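Local coordinates for protein beta-galactosidase (Trichoderma reesei, PDB 3OG2) that probably hydrolyses terminal non-reducing beta-D-galactose residues in beta-D-galactosides, as a family 35 glycoside hydrolase, at residues P437-K451 with L485-V497. Residues are numbered along the deposited sequence; the frame is centred on the assembly and turned at random.
Sequences PQLGGSLTLTGRDSK and LYGGAQELHEFAV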
ATOM      1  N   PRO A 437       3.735  38.276  14.968  1.00 13.69           N
ATOM      2  CA  PRO A 437       4.523  38.440  16.207  1.00 14.39           C
ATOM      3  C   PRO A 437       4.324  39.698  17.049  1.00 14.29           C
ATOM      4  O   PRO A 437       4.362  40.827  16.580  1.00 17.38           O
ATOM      5  CB  PRO A 437       5.981  38.442  15.697  1.00 15.73           C
ATOM      6  CG  PRO A 437       5.832  37.571  14.468  1.00 16.43           C
ATOM      7  CD  PRO A 437       4.597  38.086  13.772  1.00 14.85           C
ATOM      8  N   GLN A 438       4.145  39.503  18.352  1.00 12.68           N
ATOM      9  CA  GLN A 438       4.017  40.630  19.263  1.00 12.80           C
ATOM     10  C   GLN A 438       5.334  41.300  19.519  1.00 12.22           C
ATOM     11  O   GLN A 438       5.317  42.423  20.058  1.00 15.28           O
ATOM     12  CB  GLN A 438       3.440  40.111  20.598  1.00 14.30           C
ATOM     13  CG  GLN A 438       1.950  39.743  20.499  1.00 17.72           C
ATOM     14  CD  GLN A 438       1.205  41.012  20.897  1.00 20.95           C
ATOM     15  OE1 GLN A 438       1.325  41.452  22.051  1.00 23.68           O
ATOM     16  NE2 GLN A 438       0.463  41.590  19.934  1.00 26.31           N
ATOM     17  N   LEU A 439       6.462  40.649  19.256  1.00 12.44           N
ATOM     18  CA  LEU A 439       7.761  41.265  19.504  1.00 14.43           C
ATOM     19  C   LEU A 439       8.382  41.705  18.204  1.00 12.47           C
ATOM     20  O   LEU A 439       9.598  41.946  18.187  1.00 16.31           O
ATOM     21  CB  LEU A 439       8.682  40.295  20.294  1.00 16.53           C
ATOM     22  CG  LEU A 439       8.196  40.037  21.731  1.00 24.63           C
ATOM     23  CD1 LEU A 439       9.068  38.960  22.326  1.00 27.26           C
ATOM     24  CD2 LEU A 439       8.248  41.336  22.496  1.00 36.69           C
ATOM     25  N   GLY A 440       7.632  41.894  17.143  1.00 13.23           N
ATOM     26  CA  GLY A 440       8.200  42.415  15.910  1.00 14.89           C
ATOM     27  C   GLY A 440       8.597  41.347  14.909  1.00 13.60           C
ATOM     28  O   GLY A 440       8.844  40.183  15.282  1.00 15.11           O
ATOM     29  N   GLY A 441       8.658  41.692  13.611  1.00 12.82           N
ATOM     30  CA  GLY A 441       9.084  40.764  12.605  1.00 13.18           C
ATOM     31  C   GLY A 441       7.911  40.099  11.928  1.00 11.67           C
ATOM     32  O   GLY A 441       6.760  40.229  12.326  1.00 14.58           O
ATOM     33  N   SER A 442       8.256  39.373  10.870  1.00 12.42           N
ATOM     34  CA  SER A 442       7.274  38.718  10.004  1.00 12.64           C
ATOM     35  C   SER A 442       7.464  37.211  10.012  1.00 11.16           C
ATOM     36  O   SER A 442       8.594  36.748  10.117  1.00 13.44           O
ATOM     37  CB  SER A 442       7.377  39.153   8.516  1.00 15.34           C
ATOM     38  OG  SER A 442       7.069  40.524   8.392  1.00 17.28           O
ATOM     39  N   LEU A 443       6.346  36.504   9.920  1.00 10.78           N
ATOM     40  CA  LEU A 443       6.354  35.086   9.631  1.00 10.74           C
ATOM     41  C   LEU A 443       6.604  34.827   8.161  1.00 10.54           C
ATOM     42  O   LEU A 443       6.343  35.706   7.321  1.00 12.89           O
ATOM     43  CB  LEU A 443       4.980  34.503   9.972  1.00 11.56           C
ATOM     44  CG  LEU A 443       4.555  34.821  11.410  1.00 11.00           C
ATOM     45  CD1 LEU A 443       3.117  34.370  11.633  1.00 14.30           C
ATOM     46  CD2 LEU A 443       5.455  34.243  12.490  1.00 13.59           C
ATOM     47  N   THR A 444       7.059  33.624   7.848  1.00 10.54           N
ATOM     48  CA  THR A 444       7.371  33.214   6.487  1.00 11.83           C
ATOM     49  C   THR A 444       6.622  31.936   6.168  1.00 10.64           C
ATOM     50  O   THR A 444       6.592  31.000   6.978  1.00 12.03           O
ATOM     51  CB  THR A 444       8.911  32.919   6.354  1.00 14.53           C
ATOM     52  OG1 THR A 444       9.611  34.156   6.597  1.00 18.50           O
ATOM     53  CG2 THR A 444       9.284  32.437   4.957  1.00 21.54           C
ATOM     54  N   LEU A 445       6.030  31.891   4.987  1.00 11.28           N
ATOM     55  CA  LEU A 445       5.436  30.645   4.443  1.00 11.73           C
ATOM     56  C   LEU A 445       6.202  30.379   3.147  1.00 11.43           C
ATOM     57  O   LEU A 445       6.020  31.139   2.162  1.00 13.13           O
ATOM     58  CB  LEU A 445       3.916  30.762   4.257  1.00 13.38           C
ATOM     59  CG  LEU A 445       3.278  29.405   3.881  1.00 11.88           C
ATOM     60  CD1 LEU A 445       3.236  28.490   5.079  1.00 13.30           C
ATOM     61  CD2 LEU A 445       1.885  29.636   3.310  1.00 14.73           C
ATOM     62  N   THR A 446       7.067  29.388   3.101  1.00 11.01           N
ATOM     63  CA  THR A 446       7.860  29.098   1.893  1.00 11.32           C
ATOM     64  C   THR A 446       7.047  28.269   0.919  1.00 10.57           C
ATOM     65  O   THR A 446       5.839  27.981   1.175  1.00 11.83           O
ATOM     66  CB  THR A 446       9.185  28.407   2.280  1.00 13.03           C
ATOM     67  OG1 THR A 446       8.920  27.126   2.870  1.00 13.33           O
ATOM     68  CG2 THR A 446       9.937  29.250   3.314  1.00 14.58           C
ATOM     69  N   GLY A 447       7.598  27.899  -0.217  1.00 10.90           N
ATOM     70  CA  GLY A 447       6.823  27.282  -1.268  1.00 12.01           C
ATOM     71  C   GLY A 447       6.201  25.943  -0.872  1.00 11.00           C
ATOM     72  O   GLY A 447       6.847  25.126  -0.208  1.00 11.75           O
ATOM     73  N   ARG A 448       4.958  25.757  -1.297  1.00 10.99           N
ATOM     74  CA  ARG A 448       4.229  24.477  -1.030  1.00  9.86           C
ATOM     75  C   ARG A 448       4.379  24.029   0.402  1.00  8.74           C
ATOM     76  O   ARG A 448       4.635  22.861   0.715  1.00 10.43           O
ATOM     77  CB  ARG A 448       4.671  23.412  -2.037  1.00 10.98           C
ATOM     78  CG  ARG A 448       4.115  23.826  -3.395  1.00 10.72           C
ATOM     79  CD  ARG A 448       4.420  22.822  -4.483  1.00 11.37           C
ATOM     80  NE  ARG A 448       3.807  23.289  -5.724  1.00 10.94           N
ATOM     81  CZ  ARG A 448       3.854  22.649  -6.882  1.00 11.25           C
ATOM     82  NH1 ARG A 448       4.475  21.481  -6.981  1.00 12.25           N
ATOM     83  NH2 ARG A 448       3.264  23.208  -7.936  1.00 12.14           N
ATOM     84  N   ASP A 449       4.158  24.983   1.298  1.00 10.54           N
ATOM     85  CA  ASP A 449       4.084  24.697   2.741  1.00  9.81           C
ATOM     86  C   ASP A 449       2.734  25.146   3.258  1.00 10.00           C
ATOM     87  O   ASP A 449       2.073  26.015   2.677  1.00 10.58           O
ATOM     88  CB  ASP A 449       5.244  25.366   3.485  1.00 12.31           C
ATOM     89  CG  ASP A 449       5.449  24.743   4.841  1.00 11.96           C
ATOM     90  OD1 ASP A 449       4.845  23.691   5.223  1.00 13.09           O
ATOM     91  OD2 ASP A 449       6.220  25.315   5.669  1.00 15.94           O
ATOM     92  N   SER A 450       2.334  24.540   4.352  1.00  9.35           N
ATOM     93  CA  SER A 450       1.124  24.952   5.096  1.00  9.33           C
ATOM     94  C   SER A 450       1.423  24.755   6.574  1.00  9.68           C
ATOM     95  O   SER A 450       2.140  23.840   6.948  1.00 10.27           O
ATOM     96  CB  SER A 450      -0.043  24.083   4.647  1.00 10.05           C
ATOM     97  OG  SER A 450      -1.215  24.377   5.379  1.00 10.66           O
ATOM     98  N   LYS A 451       0.886  25.638   7.412  1.00 10.37           N
ATOM     99  CA  LYS A 451       1.176  25.575   8.837  1.00 11.04           C
ATOM    100  C   LYS A 451      -0.103  25.577   9.619  1.00  8.45           C
ATOM    101  O   LYS A 451      -1.077  26.137   9.141  1.00 10.50           O
ATOM    102  CB  LYS A 451       2.008  26.784   9.288  1.00 15.69           C
ATOM    103  CG  LYS A 451       3.384  26.691   8.599  1.00 19.07           C
ATOM    104  CD  LYS A 451       4.521  27.224   9.423  1.00 19.28           C
ATOM    105  CE  LYS A 451       5.724  27.401   8.499  1.00 18.80           C
ATOM    106  NZ  LYS A 451       6.559  26.163   8.551  1.00 15.29           N
ATOM    107  N   LEU A 485       8.679  22.208  19.617  1.00  8.32           N
ATOM    108  CA  LEU A 485       8.127  23.087  18.586  1.00  8.49           C
ATOM    109  C   LEU A 485       9.093  23.125  17.390  1.00  8.42           C
ATOM    110  O   LEU A 485      10.333  23.003  17.610  1.00 10.05           O
ATOM    111  CB  LEU A 485       8.035  24.542  19.098  1.00  9.40           C
ATOM    112  CG  LEU A 485       7.120  24.751  20.304  1.00  9.41           C
ATOM    113  CD1 LEU A 485       7.142  26.216  20.725  1.00 11.72           C
ATOM    114  CD2 LEU A 485       5.696  24.324  19.945  1.00 12.27           C
ATOM    115  N   TYR A 486       8.564  23.296  16.193  1.00  8.90           N
ATOM    116  CA  TYR A 486       9.480  23.380  15.063  1.00  9.76           C
ATOM    117  C   TYR A 486       9.001  24.375  14.018  1.00  9.05           C
ATOM    118  O   TYR A 486       7.819  24.696  13.870  1.00 10.56           O
ATOM    119  CB  TYR A 486       9.736  21.996  14.388  1.00  9.93           C
ATOM    120  CG  TYR A 486       8.478  21.454  13.695  1.00 10.10           C
ATOM    121  CD1 TYR A 486       7.531  20.751  14.438  1.00 11.24           C
ATOM    122  CD2 TYR A 486       8.225  21.652  12.346  1.00 10.25           C
ATOM    123  CE1 TYR A 486       6.381  20.257  13.820  1.00 11.29           C
ATOM    124  CE2 TYR A 486       7.088  21.184  11.725  1.00 10.50           C
ATOM    125  CZ  TYR A 486       6.156  20.473  12.486  1.00 11.78           C
ATOM    126  OH  TYR A 486       5.001  19.996  11.863  1.00 11.99           O
ATOM    127  N   GLY A 487      10.000  24.875  13.253  1.00 10.34           N
ATOM    128  CA  GLY A 487       9.734  25.680  12.050  1.00 10.04           C
ATOM    129  C   GLY A 487      10.661  25.238  10.935  1.00  9.24           C
ATOM    130  O   GLY A 487      11.714  24.651  11.184  1.00 10.42           O
ATOM    131  N   GLY A 488      10.322  25.560   9.706  1.00 10.70           N
ATOM    132  CA  GLY A 488      11.268  25.411   8.596  1.00 10.86           C
ATOM    133  C   GLY A 488      12.446  26.326   8.844  1.00 10.69           C
ATOM    134  O   GLY A 488      12.357  27.385   9.478  1.00 13.02           O
ATOM    135  N   ALA A 489      13.583  25.918   8.326  1.00 13.59           N
ATOM    136  CA  ALA A 489      14.793  26.744   8.512  1.00 14.19           C
ATOM    137  C   ALA A 489      14.610  28.187   8.050  1.00 13.76           C
ATOM    138  O   ALA A 489      13.985  28.467   7.024  1.00 15.69           O
ATOM    139  CB  ALA A 489      15.947  26.114   7.752  1.00 17.11           C
ATOM    140  N   GLN A 490      15.183  29.095   8.859  1.00 13.29           N
ATOM    141  CA  GLN A 490      15.178  30.544   8.620  1.00 15.87           C
ATOM    142  C   GLN A 490      13.798  31.169   8.885  1.00 12.97           C
ATOM    143  O   GLN A 490      13.637  32.397   8.656  1.00 18.73           O
ATOM    144  CB  GLN A 490      15.670  30.942   7.217  1.00 23.05           C
ATOM    145  CG  GLN A 490      17.155  30.576   7.108  1.00 41.23           C
ATOM    146  CD  GLN A 490      17.786  30.706   8.490  1.00 55.23           C
ATOM    147  OE1 GLN A 490      17.646  31.748   9.141  1.00 94.40           O
ATOM    148  NE2 GLN A 490      18.458  29.646   8.936  1.00 55.50           N
ATOM    149  N   GLU A 491      12.803  30.420   9.342  1.00 11.43           N
ATOM    150  CA  GLU A 491      11.500  31.036   9.703  1.00 11.26           C
ATOM    151  C   GLU A 491      11.561  31.645  11.085  1.00 10.91           C
ATOM    152  O   GLU A 491      12.059  31.008  12.048  1.00 12.39           O
ATOM    153  CB  GLU A 491      10.418  29.983   9.676  1.00 12.26           C
ATOM    154  CG  GLU A 491       9.980  29.453   8.314  1.00 12.98           C
ATOM    155  CD  GLU A 491       9.113  28.197   8.446  1.00 13.39           C
ATOM    156  OE1 GLU A 491       8.614  27.848   9.539  1.00 12.67           O
ATOM    157  OE2 GLU A 491       8.956  27.522   7.380  1.00 14.98           O
ATOM    158  N   LEU A 492      11.065  32.877  11.228  1.00 11.05           N
ATOM    159  CA  LEU A 492      10.891  33.473  12.534  1.00 10.33           C
ATOM    160  C   LEU A 492       9.582  32.977  13.121  1.00  9.80           C
ATOM    161  O   LEU A 492       8.568  33.002  12.420  1.00 11.53           O
ATOM    162  CB  LEU A 492      10.817  34.988  12.471  1.00 12.53           C
ATOM    163  CG  LEU A 492      10.597  35.765  13.781  1.00 16.07           C
ATOM    164  CD1 LEU A 492      11.796  35.667  14.720  1.00 19.91           C
ATOM    165  CD2 LEU A 492      10.334  37.254  13.491  1.00 24.25           C
ATOM    166  N   HIS A 493       9.625  32.556  14.376  1.00 10.60           N
ATOM    167  CA  HIS A 493       8.411  32.117  15.068  1.00 10.36           C
ATOM    168  C   HIS A 493       8.304  32.759  16.435  1.00  9.84           C
ATOM    169  O   HIS A 493       9.300  33.232  17.008  1.00 11.70           O
ATOM    170  CB  HIS A 493       8.447  30.583  15.260  1.00 11.43           C
ATOM    171  CG  HIS A 493       8.130  29.946  13.932  1.00 10.83           C
ATOM    172  ND1 HIS A 493       6.828  30.018  13.471  1.00 11.47           N
ATOM    173  CD2 HIS A 493       8.858  29.325  12.980  1.00 11.99           C
ATOM    174  CE1 HIS A 493       6.784  29.419  12.283  1.00 12.17           C
ATOM    175  NE2 HIS A 493       8.004  29.014  11.998  1.00 12.72           N
ATOM    176  N   GLU A 494       7.061  32.822  16.937  1.00 10.28           N
ATOM    177  CA  GLU A 494       6.846  33.370  18.276  1.00 10.57           C
ATOM    178  C   GLU A 494       5.795  32.533  18.993  1.00  9.56           C
ATOM    179  O   GLU A 494       4.829  32.072  18.341  1.00 10.96           O
ATOM    180  CB  GLU A 494       6.436  34.845  18.134  1.00 11.66           C
ATOM    181  CG  GLU A 494       6.431  35.519  19.502  1.00 12.49           C
ATOM    182  CD  GLU A 494       5.976  36.968  19.333  1.00 12.24           C
ATOM    183  OE1 GLU A 494       6.815  37.828  18.944  1.00 14.32           O
ATOM    184  OE2 GLU A 494       4.743  37.177  19.533  1.00 13.92           O
ATOM    185  N   PHE A 495       5.965  32.362  20.292  1.00 10.33           N
ATOM    186  CA  PHE A 495       4.928  31.724  21.092  1.00 10.04           C
ATOM    187  C   PHE A 495       4.893  32.431  22.447  1.00 10.40           C
ATOM    188  O   PHE A 495       5.848  33.098  22.847  1.00 12.43           O
ATOM    189  CB  PHE A 495       5.089  30.218  21.245  1.00 10.90           C
ATOM    190  CG  PHE A 495       6.372  29.771  21.889  1.00 11.27           C
ATOM    191  CD1 PHE A 495       7.571  29.767  21.151  1.00 12.54           C
ATOM    192  CD2 PHE A 495       6.332  29.325  23.192  1.00 13.18           C
ATOM    193  CE1 PHE A 495       8.738  29.296  21.757  1.00 13.94           C
ATOM    194  CE2 PHE A 495       7.482  28.879  23.802  1.00 16.16           C
ATOM    195  CZ  PHE A 495       8.673  28.857  23.070  1.00 14.52           C
ATOM    196  N   ALA A 496       3.782  32.249  23.128  1.00 10.81           N
ATOM    197  CA  ALA A 496       3.652  32.915  24.413  1.00 11.21           C
ATOM    198  C   ALA A 496       3.037  31.901  25.386  1.00 10.73           C
ATOM    199  O   ALA A 496       2.119  31.176  25.028  1.00 12.70           O
ATOM    200  CB  ALA A 496       2.777  34.140  24.314  1.00 13.06           C
ATOM    201  N   VAL A 497       3.554  31.887  26.594  1.00 11.56           N
ATOM    202  CA  VAL A 497       3.144  30.944  27.617  1.00 12.15           C
ATOM    203  C   VAL A 497       2.499  31.708  28.759  1.00 12.17           C
ATOM    204  O   VAL A 497       3.119  32.628  29.317  1.00 13.28           O
ATOM    205  CB  VAL A 497       4.322  30.096  28.145  1.00 12.08           C
ATOM    206  CG1 VAL A 497       3.822  29.047  29.127  1.00 14.52           C
ATOM    207  CG2 VAL A 497       5.052  29.422  26.969  1.00 15.05           C
TER
HETATM  208  O   HOH W   1      10.068  34.666   9.103  1.00 13.85           O
HETATM  209  O   HOH W   2       7.626  31.972  10.119  1.00 12.35           O
HETATM  210  O   HOH W   3      12.458  33.231   6.426  1.00 34.45           O
HETATM  211  O   HOH W   4       7.048  27.896   5.515  1.00 13.58           O
HETATM  212  O   HOH W   5      10.159  26.453   5.208  1.00 28.56           O
HETATM  213  O   HOH W   6       6.511  24.897  11.021  1.00 18.20           O
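Glu494 reaches from strand 492-497 into the type I beta turn Pro437-Gly440, where its carboxylate takes two backbone N-H groups, in the beta-rich domain 2 of this family 35 enzyme. Glu494 OE2 accepts from Gln438 N at 2.7 Å through its syn lone pair, and Glu494 OE1 accepts from Leu439 N at 2.9 Å, 18° out of the carboxylate plane. With CG anti to the backbone N (chi1 -170°), the chain extends straight into the turn, where the CB atoms of Pro437 and Leu439 lie against OE1 and that of Gln438 against OE2. Tyr466 and Gln530 from the neighbouring strands 462-467 and 527-532 also bond to this carboxylate, so that four donors grip it.

Leu492, on the same strand, lays its isobutyl group along the backbone after the turn: CD2 of Leu492 is 3.7 Å from Gly440 O and 3.8 Å from Gly441 CA. The edge strand 443-445 of a three-stranded sheet makes no direct backbone bond to strand 492-497; one water instead joins Thr444 N to Leu492 O, and another Ser442 O to Leu492 N.

Farther along, Glu491 points its carboxylate at Lys451, which comes from the opposite direction. Lys451 NZ lies 2.8 Å from Glu491 OE1 in a salt bridge and also pairs with Asp449, itself bridged to Arg552. These two cations probably ease the repulsion between the neighbouring carboxylates. His493 holds the same oxygen by its other lone pair: His493 NE2 donates to the anti lone pair of Glu491 OE1 at 2.8 Å, nearly straight (173°) and in the plane of the imidazole.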